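Local coordinates for enoyl-CoA hydratase (Bacillus halodurans, PDB 3LKE), which probably catalyses hydration of enoyl-CoA thioesters or a related acyl-CoA reaction, as a trimeric member of the crotonase family, at residues S35-E38 with A39-G43; G65-L68 with E69-L72; A214-K217 with L218-K222; E237-A240 with L241-T245. One frame throughout, in Å; residues are numbered along the deposited sequence.

Interaction 1 of 4, residues S35-E38 with A39-G43; sequences SLLE and AIRAG
Leu37 and Arg41 meet one turn apart on helix 30-45, the isobutyl group of the leucine lying against the guanidinium. Leu37 CD2 sits over one face of that flat group, displaced toward its rim and 3.3 Å from Arg41 NH1, while Leu37 CD1 reaches Arg41 NE at 3.6 Å. The leucine gets there because its CG is anti to the backbone N (chi1 -180°), which swings the branch along the helix toward the arginine. The next pair round the turn is apolar: Leu36 CG touches Ile40 CD1 at 3.8 Å, the two side chains crossing at a slant. Helix 30-45 is the connection of a beta-alpha-beta unit between the parallel strands 14-19 and 51-56, and Leu36, Ala39 and Ile40 rest on Ile17 of the first of these. Leu37 and Ile40 also touch helix 81-98, whose Glu96 forms a salt bridge with Arg41 NE; Glu96 and the leucine against its face probably fix the rotation of the guanidinium. Behind the side chains runs the regular i to i+4 backbone ladder, with Arg41 N hydrogen-bonded to Leu37 O at 2.9 Å and an N-H...O angle of 170°, and Ile40 N bonded likewise to Leu36 O.

Interaction 2 of 4, residues G65-L68 with E69-L72; sequences GPRL and EDLL
Arg67 meets Asp70 and Glu69 at the start of helix 68-76, where it holds the N-cap position. Its CB lies 3.5 Å from Asp70 OD2, and CG is the next atom to pass that oxygen, at 3.8 Å. The chain then bends at chi2 and chi3 (-135° and 70°), which carries NE away from Asp70 and alongside Glu69. There Glu69 OE1 comes to the edge of the guanidinium in its plane, making a long salt bridge of 3.6 Å to Arg67 NE; the two flat groups are turned 36° from each other. At the tip, NH1 is hydrogen-bonded to Lys24 O, and the Lys24 side chain forms a salt bridge with Asp70 OD2, so the same lysine residue serves both partners. On another side of this first turn, Leu71 sets CD2 against Pro66 CB and CD1 against Leu68 CD1, both at the outer limit of contact, and also packs on Met141, Leu251 and Phe242. Were Leu71 an alanine, the weak apolar contacts to Pro66 CB and Leu68 CD1 would go, and a gap would probably open toward helix 245-253. The backbone closes the turn with Leu71 N bonded to Arg67 O at 2.9 Å.

Interaction 3 of 4, residues A214-K217 with L218-K222; sequences ATKK and LLKGK
Lys216 runs beside Lys220 one turn further on, the two chains reaching out together and touching through their methylenes, CE to CE at 3.8 Å. Both lie in the last turns of helix 209-220, in the C-terminal helical part of the subunit, which packs on a second subunit and, as in other crotonase-like enzymes, probably serves trimer formation. Their ammonium groups stay 5.2 Å apart, NZ of Lys216 to NZ of Lys220, and each has its own acceptors. Lys216 NZ forms a salt bridge with Asp124 and hydrogen bonds to Lys102 O and Ser100 O; Lys220, bent at chi4 (-70°), is bonded to Phe98 O and makes a cation-pi contact with the ring of Phe98. These oxygens, the carboxylate and the ring probably let the two ammonium groups lie this close. Further round the helix, Thr215 turns its methyl to Leu219, with CG2 to CD1 at 3.9 Å. This pair faces Pro145 and Pro154 of the second subunit, while Lys217, extended throughout, reaches Glu237 of that subunit in a salt bridge. The helix stops at Gly221, whose phi is positive (55°) and whose N is still hydrogen-bonded to Lys217 O at 3.1 Å.

Interaction 4 of 4, residues E237-A240 with L241-T245; sequences ELVA and LFKQT
Helix 223-241 gives way to a type I beta turn here, running from Leu241 to Gln244. The turn belongs to the C-terminal helical part of this crotonase-family subunit, at a place where it packs on a neighbouring subunit. The last regular helical bonds are Leu241 N to Glu237 O at 3.1 Å and Phe242 N to Leu238 O at 3.0 Å. After that the ladder slackens: Lys243 N makes a weak bond to Ala240 O, one residue short of the helical spacing, and Gln244 N closes the turn on Leu241 O. Among the side chains, Leu238 and Phe242 run alongside each other in one direction, with Leu238 CD1 3.7 Å from CE1 of the ring. Leu238 O comes in at the rim of that ring, roughly level with it, 3.3 Å from Phe242 CD1. The ring packs on Ile143, Leu83, Leu71, Cys74 and Ala75, so it ties the end of helix 223-241 to helices 68-76 and 81-98. With Phe242 cut back to an alanine, Leu238 CD1 would lose its flat neighbour, and the grip of this helix end on helices 68-76 and 81-98 is likely to weaken. Lys243, stretched out, lays CE against Val239 CG1 at 4.0 Å. Gln244 OE1 is hydrogen-bonded to Tyr208 OH of the third subunit, while Gln244 NE2 turns back to Ala240 O in a weak hydrogen bond of 3.3 Å.

Overall arrangement
Along the chain the four contacts come in numerical order, none nested in another. Interaction 1 belongs to the beta-alpha-beta part of the crotonase-like core, with its centre about 23 Å from that of interaction 2 and about 22 Å from that of interaction 3. Interactions 2 and 4 touch, Phe242 CE2 packing 3.4 Å from Leu71 O, so the start of helix 68-76 and the end of helix 223-241 share a packed region. Interactions 3 and 4 lie on successive helices, 209-220 and 223-241, with centres about 35 Å apart within one chain; between subunits they meet through the Lys217-Glu237 salt bridge, which helps join the trimer.

Interaction 1 of 4, residues S35-E38 with A39-G43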
ATOM      1  N   SER A  35     -18.963 -26.375   7.718  1.00 30.43           N
ATOM      2  CA  SER A  35     -18.294 -26.887   8.905  1.00 29.04           C
ATOM      3  C   SER A  35     -17.127 -25.984   9.277  1.00 30.54           C
ATOM      4  O   SER A  35     -16.845 -25.742  10.456  1.00 30.55           O
ATOM      5  CB  SER A  35     -17.809 -28.314   8.652  1.00 33.47           C
ATOM      6  OG  SER A  35     -18.917 -29.178   8.425  1.00 34.84           O
ATOM      7  N   LEU A  36     -16.453 -25.479   8.254  1.00 29.17           N
ATOM      8  CA  LEU A  36     -15.347 -24.568   8.468  1.00 28.49           C
ATOM      9  C   LEU A  36     -15.834 -23.286   9.137  1.00 29.21           C
ATOM     10  O   LEU A  36     -15.242 -22.826  10.112  1.00 26.78           O
ATOM     11  CB  LEU A  36     -14.659 -24.265   7.141  1.00 25.85           C
ATOM     12  CG  LEU A  36     -13.527 -23.245   7.200  1.00 27.18           C
ATOM     13  CD1 LEU A  36     -12.425 -23.684   8.157  1.00 28.98           C
ATOM     14  CD2 LEU A  36     -12.976 -23.027   5.807  1.00 31.10           C
ATOM     15  N   LEU A  37     -16.916 -22.719   8.620  1.00 27.81           N
ATOM     16  CA  LEU A  37     -17.474 -21.494   9.187  1.00 28.98           C
ATOM     17  C   LEU A  37     -17.799 -21.693  10.665  1.00 32.41           C
ATOM     18  O   LEU A  37     -17.464 -20.860  11.516  1.00 29.70           O
ATOM     19  CB  LEU A  37     -18.734 -21.085   8.424  1.00 27.46           C
ATOM     20  CG  LEU A  37     -19.440 -19.812   8.890  1.00 28.51           C
ATOM     21  CD1 LEU A  37     -18.482 -18.614   8.907  1.00 30.43           C
ATOM     22  CD2 LEU A  37     -20.624 -19.542   7.981  1.00 29.93           C
ATOM     23  N   GLU A  38     -18.442 -22.819  10.964  1.00 32.29           N
ATOM     24  CA  GLU A  38     -18.849 -23.147  12.322  1.00 32.85           C
ATOM     25  C   GLU A  38     -17.644 -23.218  13.261  1.00 30.50           C
ATOM     26  O   GLU A  38     -17.695 -22.746  14.397  1.00 31.65           O
ATOM     27  CB  GLU A  38     -19.603 -24.480  12.301  1.00 36.99           C
ATOM     28  CG  GLU A  38     -20.153 -24.946  13.632  1.00 43.73           C
ATOM     29  CD  GLU A  38     -20.804 -26.319  13.536  1.00 50.02           C
ATOM     30  OE1 GLU A  38     -21.033 -26.945  14.596  1.00 56.86           O
ATOM     31  OE2 GLU A  38     -21.078 -26.775  12.400  1.00 48.93           O
ATOM     32  N   ALA A  39     -16.552 -23.794  12.771  1.00 30.29           N
ATOM     33  CA  ALA A  39     -15.327 -23.913  13.545  1.00 30.36           C
ATOM     34  C   ALA A  39     -14.693 -22.542  13.781  1.00 28.99           C
ATOM     35  O   ALA A  39     -14.225 -22.241  14.878  1.00 30.70           O
ATOM     36  CB  ALA A  39     -14.342 -24.840  12.835  1.00 29.64           C
ATOM     37  N   ILE A  40     -14.677 -21.717  12.739  1.00 28.60           N
ATOM     38  CA  ILE A  40     -14.096 -20.378  12.833  1.00 30.12           C
ATOM     39  C   ILE A  40     -14.832 -19.528  13.866  1.00 30.31           C
ATOM     40  O   ILE A  40     -14.212 -18.870  14.705  1.00 32.42           O
ATOM     41  CB  ILE A  40     -14.129 -19.658  11.469  1.00 29.49           C
ATOM     42  CG1 ILE A  40     -13.156 -20.328  10.493  1.00 25.85           C
ATOM     43  CG2 ILE A  40     -13.791 -18.182  11.643  1.00 31.33           C
ATOM     44  CD1 ILE A  40     -13.378 -19.951   9.035  1.00 26.23           C
ATOM     45  N   ARG A  41     -16.156 -19.538  13.785  1.00 32.49           N
ATOM     46  CA  ARG A  41     -16.992 -18.778  14.711  1.00 34.46           C
ATOM     47  C   ARG A  41     -16.809 -19.243  16.152  1.00 35.81           C
ATOM     48  O   ARG A  41     -16.711 -18.426  17.071  1.00 34.04           O
ATOM     49  CB  ARG A  41     -18.463 -18.885  14.302  1.00 35.52           C
ATOM     50  CG  ARG A  41     -18.803 -18.077  13.056  1.00 37.38           C
ATOM     51  CD  ARG A  41     -20.211 -18.359  12.554  1.00 37.28           C
ATOM     52  NE  ARG A  41     -20.594 -17.383  11.541  1.00 40.44           N
ATOM     53  CZ  ARG A  41     -21.585 -17.538  10.673  1.00 36.09           C
ATOM     54  NH1 ARG A  41     -22.313 -18.649  10.678  1.00 40.98           N
ATOM     55  NH2 ARG A  41     -21.843 -16.578   9.787  1.00 40.74           N
ATOM     56  N   ALA A  42     -16.770 -20.558  16.343  1.00 37.79           N
ATOM     57  CA  ALA A  42     -16.581 -21.124  17.672  1.00 37.43           C
ATOM     58  C   ALA A  42     -15.257 -20.664  18.278  1.00 37.26           C
ATOM     59  O   ALA A  42     -15.181 -20.362  19.470  1.00 39.80           O
ATOM     60  CB  ALA A  42     -16.654 -22.643  17.620  1.00 37.31           C
ATOM     61  N   GLY A  43     -14.212 -20.608  17.453  1.00 34.65           N
ATOM     62  CA  GLY A  43     -12.919 -20.126  17.898  1.00 32.72           C
ATOM     63  C   GLY A  43     -12.942 -18.646  18.238  1.00 36.03           C
ATOM     64  O   GLY A  43     -12.331 -18.229  19.221  1.00 33.31           O
TER

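Interaction 2 of 4, residues G65-L68 with E69-L72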
ATOM      1  N   GLY A  65      -8.814 -26.244  -3.480  1.00 27.24           N
ATOM      2  CA  GLY A  65      -9.683 -25.120  -3.806  1.00 27.57           C
ATOM      3  C   GLY A  65     -11.014 -25.627  -4.335  1.00 30.32           C
ATOM      4  O   GLY A  65     -11.281 -26.824  -4.280  1.00 26.61           O
ATOM      5  N   PRO A  66     -11.855 -24.723  -4.859  1.00 27.38           N
ATOM      6  CA  PRO A  66     -13.115 -25.166  -5.466  1.00 32.23           C
ATOM      7  C   PRO A  66     -12.826 -26.103  -6.635  1.00 29.92           C
ATOM      8  O   PRO A  66     -12.045 -25.745  -7.516  1.00 35.74           O
ATOM      9  CB  PRO A  66     -13.739 -23.859  -5.970  1.00 34.01           C
ATOM     10  CG  PRO A  66     -13.067 -22.773  -5.183  1.00 36.28           C
ATOM     11  CD  PRO A  66     -11.679 -23.262  -4.938  1.00 31.34           C
ATOM     12  N   ARG A  67     -13.432 -27.286  -6.638  1.00 33.51           N
ATOM     13  CA  ARG A  67     -13.138 -28.295  -7.655  1.00 35.13           C
ATOM     14  C   ARG A  67     -13.721 -27.921  -9.012  1.00 35.54           C
ATOM     15  O   ARG A  67     -14.851 -27.457  -9.093  1.00 35.61           O
ATOM     16  CB  ARG A  67     -13.694 -29.661  -7.239  1.00 37.49           C
ATOM     17  CG  ARG A  67     -13.050 -30.257  -5.991  1.00 41.31           C
ATOM     18  CD  ARG A  67     -12.724 -31.722  -6.217  1.00 41.85           C
ATOM     19  NE  ARG A  67     -11.627 -31.861  -7.173  1.00 45.50           N
ATOM     20  CZ  ARG A  67     -10.361 -32.094  -6.835  1.00 45.16           C
ATOM     21  NH1 ARG A  67     -10.024 -32.237  -5.560  1.00 40.42           N
ATOM     22  NH2 ARG A  67      -9.429 -32.195  -7.774  1.00 49.04           N
ATOM     23  N   LEU A  68     -12.946 -28.136 -10.069  1.00 35.78           N
ATOM     24  CA  LEU A  68     -13.415 -27.900 -11.431  1.00 36.87           C
ATOM     25  C   LEU A  68     -14.781 -28.543 -11.665  1.00 36.76           C
ATOM     26  O   LEU A  68     -15.717 -27.892 -12.131  1.00 33.71           O
ATOM     27  CB  LEU A  68     -12.414 -28.467 -12.435  1.00 37.17           C
ATOM     28  CG  LEU A  68     -11.542 -27.493 -13.234  1.00 44.97           C
ATOM     29  CD1 LEU A  68     -11.330 -26.173 -12.505  1.00 42.48           C
ATOM     30  CD2 LEU A  68     -10.216 -28.146 -13.602  1.00 46.05           C
ATOM     31  N   GLU A  69     -14.884 -29.825 -11.337  1.00 33.73           N
ATOM     32  CA  GLU A  69     -16.117 -30.574 -11.554  1.00 34.13           C
ATOM     33  C   GLU A  69     -17.304 -29.921 -10.855  1.00 35.86           C
ATOM     34  O   GLU A  69     -18.424 -29.896 -11.389  1.00 35.40           O
ATOM     35  CB  GLU A  69     -15.959 -32.026 -11.075  1.00 35.47           C
ATOM     36  CG  GLU A  69     -14.892 -32.817 -11.821  1.00 37.57           C
ATOM     37  CD  GLU A  69     -13.472 -32.361 -11.501  1.00 43.25           C
ATOM     38  OE1 GLU A  69     -13.252 -31.772 -10.420  1.00 43.72           O
ATOM     39  OE2 GLU A  69     -12.569 -32.598 -12.333  1.00 45.87           O
ATOM     40  N   ASP A  70     -17.063 -29.400  -9.657  1.00 32.55           N
ATOM     41  CA  ASP A  70     -18.122 -28.722  -8.917  1.00 35.61           C
ATOM     42  C   ASP A  70     -18.472 -27.385  -9.578  1.00 32.84           C
ATOM     43  O   ASP A  70     -19.648 -27.029  -9.695  1.00 34.60           O
ATOM     44  CB  ASP A  70     -17.725 -28.531  -7.454  1.00 33.59           C
ATOM     45  CG  ASP A  70     -17.702 -29.839  -6.689  1.00 37.68           C
ATOM     46  OD1 ASP A  70     -18.529 -30.716  -7.012  1.00 39.03           O
ATOM     47  OD2 ASP A  70     -16.865 -29.996  -5.775  1.00 37.27           O
ATOM     48  N   LEU A  71     -17.455 -26.651 -10.018  1.00 32.82           N
ATOM     49  CA  LEU A  71     -17.697 -25.410 -10.749  1.00 34.11           C
ATOM     50  C   LEU A  71     -18.468 -25.693 -12.037  1.00 31.62           C
ATOM     51  O   LEU A  71     -19.369 -24.941 -12.405  1.00 33.64           O
ATOM     52  CB  LEU A  71     -16.386 -24.687 -11.067  1.00 33.38           C
ATOM     53  CG  LEU A  71     -15.573 -24.247  -9.847  1.00 33.63           C
ATOM     54  CD1 LEU A  71     -14.160 -23.883 -10.263  1.00 35.45           C
ATOM     55  CD2 LEU A  71     -16.247 -23.101  -9.108  1.00 35.94           C
ATOM     56  N   LEU A  72     -18.122 -26.785 -12.711  1.00 32.95           N
ATOM     57  CA  LEU A  72     -18.832 -27.187 -13.920  1.00 34.48           C
ATOM     58  C   LEU A  72     -20.313 -27.428 -13.640  1.00 37.63           C
ATOM     59  O   LEU A  72     -21.170 -27.089 -14.456  1.00 36.55           O
ATOM     60  CB  LEU A  72     -18.198 -28.435 -14.527  1.00 34.14           C
ATOM     61  CG  LEU A  72     -18.850 -28.967 -15.802  1.00 36.35           C
ATOM     62  CD1 LEU A  72     -19.097 -27.845 -16.814  1.00 38.22           C
ATOM     63  CD2 LEU A  72     -17.992 -30.067 -16.408  1.00 39.82           C
TER

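Interaction 3 of 4, residues A214-K217 with L218-K222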
ATOM      1  N   ALA A 214      -7.711  -5.489  20.598  1.00 28.55           N
ATOM      2  CA  ALA A 214      -7.735  -4.038  20.373  1.00 28.83           C
ATOM      3  C   ALA A 214      -6.759  -3.656  19.271  1.00 25.71           C
ATOM      4  O   ALA A 214      -7.055  -2.798  18.429  1.00 26.78           O
ATOM      5  CB  ALA A 214      -7.375  -3.290  21.655  1.00 26.71           C
ATOM      6  N   THR A 215      -5.594  -4.290  19.296  1.00 23.80           N
ATOM      7  CA  THR A 215      -4.533  -4.010  18.328  1.00 24.53           C
ATOM      8  C   THR A 215      -4.997  -4.365  16.920  1.00 26.47           C
ATOM      9  O   THR A 215      -4.842  -3.581  15.981  1.00 22.89           O
ATOM     10  CB  THR A 215      -3.242  -4.773  18.684  1.00 25.30           C
ATOM     11  OG1 THR A 215      -2.722  -4.287  19.925  1.00 27.88           O
ATOM     12  CG2 THR A 215      -2.176  -4.590  17.599  1.00 26.30           C
ATOM     13  N   LYS A 216      -5.576  -5.556  16.768  1.00 23.75           N
ATOM     14  CA  LYS A 216      -6.097  -5.959  15.469  1.00 25.21           C
ATOM     15  C   LYS A 216      -7.198  -5.023  14.975  1.00 25.47           C
ATOM     16  O   LYS A 216      -7.218  -4.630  13.807  1.00 23.87           O
ATOM     17  CB  LYS A 216      -6.575  -7.418  15.513  1.00 22.89           C
ATOM     18  CG  LYS A 216      -5.432  -8.392  15.657  1.00 24.35           C
ATOM     19  CD  LYS A 216      -5.938  -9.836  15.490  1.00 22.67           C
ATOM     20  CE  LYS A 216      -6.452 -10.076  14.075  1.00 23.83           C
ATOM     21  NZ  LYS A 216      -6.591 -11.558  13.826  1.00 24.21           N
ATOM     22  N   LYS A 217      -8.106  -4.656  15.872  1.00 22.30           N
ATOM     23  CA  LYS A 217      -9.211  -3.773  15.527  1.00 26.08           C
ATOM     24  C   LYS A 217      -8.685  -2.429  15.004  1.00 23.70           C
ATOM     25  O   LYS A 217      -9.161  -1.908  13.984  1.00 25.07           O
ATOM     26  CB  LYS A 217     -10.095  -3.566  16.762  1.00 27.28           C
ATOM     27  CG  LYS A 217     -11.324  -2.694  16.544  1.00 32.63           C
ATOM     28  CD  LYS A 217     -11.969  -2.345  17.888  1.00 35.70           C
ATOM     29  CE  LYS A 217     -13.131  -1.377  17.717  1.00 42.37           C
ATOM     30  NZ  LYS A 217     -13.800  -1.068  19.013  1.00 43.08           N
ATOM     31  N   LEU A 218      -7.693  -1.882  15.693  1.00 26.89           N
ATOM     32  CA  LEU A 218      -7.118  -0.596  15.281  1.00 24.50           C
ATOM     33  C   LEU A 218      -6.421  -0.718  13.930  1.00 25.67           C
ATOM     34  O   LEU A 218      -6.631   0.094  13.025  1.00 24.36           O
ATOM     35  CB  LEU A 218      -6.145  -0.077  16.335  1.00 26.21           C
ATOM     36  CG  LEU A 218      -6.803   0.429  17.622  1.00 23.56           C
ATOM     37  CD1 LEU A 218      -5.778   0.531  18.714  1.00 25.66           C
ATOM     38  CD2 LEU A 218      -7.506   1.771  17.393  1.00 24.61           C
ATOM     39  N   LEU A 219      -5.605  -1.749  13.781  1.00 24.41           N
ATOM     40  CA  LEU A 219      -4.837  -1.908  12.549  1.00 26.43           C
ATOM     41  C   LEU A 219      -5.732  -2.044  11.324  1.00 24.02           C
ATOM     42  O   LEU A 219      -5.426  -1.516  10.244  1.00 25.43           O
ATOM     43  CB  LEU A 219      -3.910  -3.116  12.659  1.00 21.59           C
ATOM     44  CG  LEU A 219      -2.717  -2.997  13.607  1.00 22.65           C
ATOM     45  CD1 LEU A 219      -2.020  -4.333  13.700  1.00 21.77           C
ATOM     46  CD2 LEU A 219      -1.715  -1.925  13.160  1.00 24.42           C
ATOM     47  N   LYS A 220      -6.838  -2.761  11.488  1.00 22.58           N
ATOM     48  CA  LYS A 220      -7.755  -2.994  10.383  1.00 24.39           C
ATOM     49  C   LYS A 220      -8.626  -1.792  10.047  1.00 25.53           C
ATOM     50  O   LYS A 220      -9.035  -1.629   8.910  1.00 26.02           O
ATOM     51  CB  LYS A 220      -8.624  -4.216  10.665  1.00 26.07           C
ATOM     52  CG  LYS A 220      -7.833  -5.502  10.586  1.00 25.03           C
ATOM     53  CD  LYS A 220      -8.575  -6.674  11.249  1.00 25.43           C
ATOM     54  CE  LYS A 220      -7.729  -7.935  11.214  1.00 23.36           C
ATOM     55  NZ  LYS A 220      -7.606  -8.466   9.831  1.00 21.77           N
ATOM     56  N   GLY A 221      -8.920  -0.963  11.041  1.00 27.77           N
ATOM     57  CA  GLY A 221      -9.703   0.234  10.788  1.00 30.64           C
ATOM     58  C   GLY A 221     -11.018  -0.122  10.123  1.00 29.75           C
ATOM     59  O   GLY A 221     -11.800  -0.910  10.660  1.00 31.80           O
ATOM     60  N   LYS A 222     -11.249   0.440   8.938  1.00 30.47           N
ATOM     61  CA  LYS A 222     -12.494   0.234   8.204  1.00 32.34           C
ATOM     62  C   LYS A 222     -12.421  -0.910   7.191  1.00 32.34           C
ATOM     63  O   LYS A 222     -13.359  -1.125   6.422  1.00 28.59           O
ATOM     64  CB  LYS A 222     -12.877   1.526   7.475  1.00 34.43           C
ATOM     65  CG  LYS A 222     -13.074   2.705   8.404  1.00 39.87           C
ATOM     66  CD  LYS A 222     -14.206   2.432   9.384  1.00 40.43           C
ATOM     67  CE  LYS A 222     -14.274   3.505  10.469  1.00 48.31           C
ATOM     68  NZ  LYS A 222     -14.437   4.870   9.890  1.00 50.78           N
TER

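Interaction 4 of 4, residues E237-A240 with L241-T245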
ATOM      1  N   GLU A 237     -20.327 -10.477  -9.725  1.00 29.29           N
ATOM      2  CA  GLU A 237     -19.562 -10.605 -10.965  1.00 24.98           C
ATOM      3  C   GLU A 237     -19.408 -12.063 -11.371  1.00 25.30           C
ATOM      4  O   GLU A 237     -19.481 -12.396 -12.549  1.00 27.98           O
ATOM      5  CB  GLU A 237     -18.171  -9.959 -10.855  1.00 23.75           C
ATOM      6  CG  GLU A 237     -18.173  -8.451 -10.599  1.00 25.47           C
ATOM      7  CD  GLU A 237     -18.786  -7.634 -11.737  1.00 29.52           C
ATOM      8  OE1 GLU A 237     -18.792  -8.094 -12.902  1.00 28.71           O
ATOM      9  OE2 GLU A 237     -19.244  -6.507 -11.454  1.00 33.32           O
ATOM     10  N   LEU A 238     -19.169 -12.935 -10.399  1.00 24.89           N
ATOM     11  CA  LEU A 238     -18.963 -14.345 -10.713  1.00 24.37           C
ATOM     12  C   LEU A 238     -20.271 -14.985 -11.177  1.00 28.89           C
ATOM     13  O   LEU A 238     -20.278 -15.794 -12.096  1.00 28.53           O
ATOM     14  CB  LEU A 238     -18.410 -15.102  -9.502  1.00 26.23           C
ATOM     15  CG  LEU A 238     -17.850 -16.486  -9.836  1.00 30.58           C
ATOM     16  CD1 LEU A 238     -16.687 -16.370 -10.810  1.00 32.59           C
ATOM     17  CD2 LEU A 238     -17.425 -17.236  -8.578  1.00 32.06           C
ATOM     18  N   VAL A 239     -21.372 -14.605 -10.542  1.00 26.70           N
ATOM     19  CA  VAL A 239     -22.675 -15.176 -10.887  1.00 27.48           C
ATOM     20  C   VAL A 239     -23.045 -14.787 -12.307  1.00 31.87           C
ATOM     21  O   VAL A 239     -23.595 -15.592 -13.068  1.00 33.01           O
ATOM     22  CB  VAL A 239     -23.777 -14.704  -9.921  1.00 29.93           C
ATOM     23  CG1 VAL A 239     -25.173 -14.990 -10.514  1.00 35.16           C
ATOM     24  CG2 VAL A 239     -23.620 -15.376  -8.565  1.00 31.80           C
ATOM     25  N   ALA A 240     -22.733 -13.544 -12.661  1.00 29.31           N
ATOM     26  CA  ALA A 240     -23.011 -13.034 -13.995  1.00 28.98           C
ATOM     27  C   ALA A 240     -22.178 -13.780 -15.035  1.00 31.30           C
ATOM     28  O   ALA A 240     -22.645 -14.062 -16.127  1.00 31.17           O
ATOM     29  CB  ALA A 240     -22.745 -11.526 -14.058  1.00 28.41           C
ATOM     30  N   LEU A 241     -20.933 -14.106 -14.699  1.00 28.21           N
ATOM     31  CA  LEU A 241     -20.083 -14.807 -15.651  1.00 27.44           C
ATOM     32  C   LEU A 241     -20.507 -16.277 -15.821  1.00 30.95           C
ATOM     33  O   LEU A 241     -20.363 -16.855 -16.900  1.00 31.27           O
ATOM     34  CB  LEU A 241     -18.614 -14.717 -15.225  1.00 29.22           C
ATOM     35  CG  LEU A 241     -17.913 -13.393 -15.512  1.00 29.32           C
ATOM     36  CD1 LEU A 241     -16.628 -13.275 -14.684  1.00 26.48           C
ATOM     37  CD2 LEU A 241     -17.612 -13.257 -17.008  1.00 28.62           C
ATOM     38  N   PHE A 242     -21.019 -16.877 -14.755  1.00 28.17           N
ATOM     39  CA  PHE A 242     -21.414 -18.290 -14.809  1.00 30.90           C
ATOM     40  C   PHE A 242     -22.700 -18.503 -15.618  1.00 31.72           C
ATOM     41  O   PHE A 242     -23.112 -19.639 -15.857  1.00 34.84           O
ATOM     42  CB  PHE A 242     -21.546 -18.876 -13.405  1.00 30.82           C
ATOM     43  CG  PHE A 242     -20.306 -19.569 -12.933  1.00 34.28           C
ATOM     44  CD1 PHE A 242     -19.161 -18.843 -12.649  1.00 31.02           C
ATOM     45  CD2 PHE A 242     -20.280 -20.949 -12.777  1.00 32.68           C
ATOM     46  CE1 PHE A 242     -18.015 -19.471 -12.223  1.00 31.07           C
ATOM     47  CE2 PHE A 242     -19.128 -21.591 -12.351  1.00 33.28           C
ATOM     48  CZ  PHE A 242     -17.995 -20.853 -12.072  1.00 32.86           C
ATOM     49  N   LYS A 243     -23.310 -17.403 -16.053  1.00 37.54           N
ATOM     50  CA  LYS A 243     -24.496 -17.459 -16.909  1.00 36.59           C
ATOM     51  C   LYS A 243     -24.099 -17.421 -18.379  1.00 40.26           C
ATOM     52  O   LYS A 243     -24.936 -17.600 -19.264  1.00 37.86           O
ATOM     53  CB  LYS A 243     -25.427 -16.280 -16.618  1.00 34.99           C
ATOM     54  CG  LYS A 243     -26.026 -16.279 -15.226  1.00 41.17           C
ATOM     55  CD  LYS A 243     -27.046 -15.158 -15.088  1.00 46.13           C
ATOM     56  CE  LYS A 243     -27.616 -15.099 -13.678  1.00 52.23           C
ATOM     57  NZ  LYS A 243     -28.560 -13.956 -13.496  1.00 53.39           N
ATOM     58  N   GLN A 244     -22.819 -17.171 -18.637  1.00 33.70           N
ATOM     59  CA  GLN A 244     -22.319 -17.049 -20.003  1.00 34.75           C
ATOM     60  C   GLN A 244     -21.777 -18.396 -20.475  1.00 39.06           C
ATOM     61  O   GLN A 244     -21.062 -19.074 -19.742  1.00 37.19           O
ATOM     62  CB  GLN A 244     -21.257 -15.938 -20.085  1.00 34.24           C
ATOM     63  CG  GLN A 244     -21.815 -14.566 -19.697  1.00 35.17           C
ATOM     64  CD  GLN A 244     -20.765 -13.459 -19.580  1.00 34.50           C
ATOM     65  OE1 GLN A 244     -19.854 -13.335 -20.408  1.00 36.35           O
ATOM     66  NE2 GLN A 244     -20.906 -12.633 -18.552  1.00 33.56           N
ATOM     67  N   THR A 245     -22.128 -18.790 -21.693  1.00 37.54           N
ATOM     68  CA  THR A 245     -21.775 -20.119 -22.189  1.00 39.08           C
ATOM     69  C   THR A 245     -20.269 -20.385 -22.259  1.00 36.67           C
ATOM     70  O   THR A 245     -19.840 -21.538 -22.205  1.00 35.12           O
ATOM     71  CB  THR A 245     -22.400 -20.398 -23.576  1.00 42.59           C
ATOM     72  OG1 THR A 245     -21.839 -19.509 -24.546  1.00 46.68           O
ATOM     73  CG2 THR A 245     -23.902 -20.211 -23.523  1.00 42.73           C
TER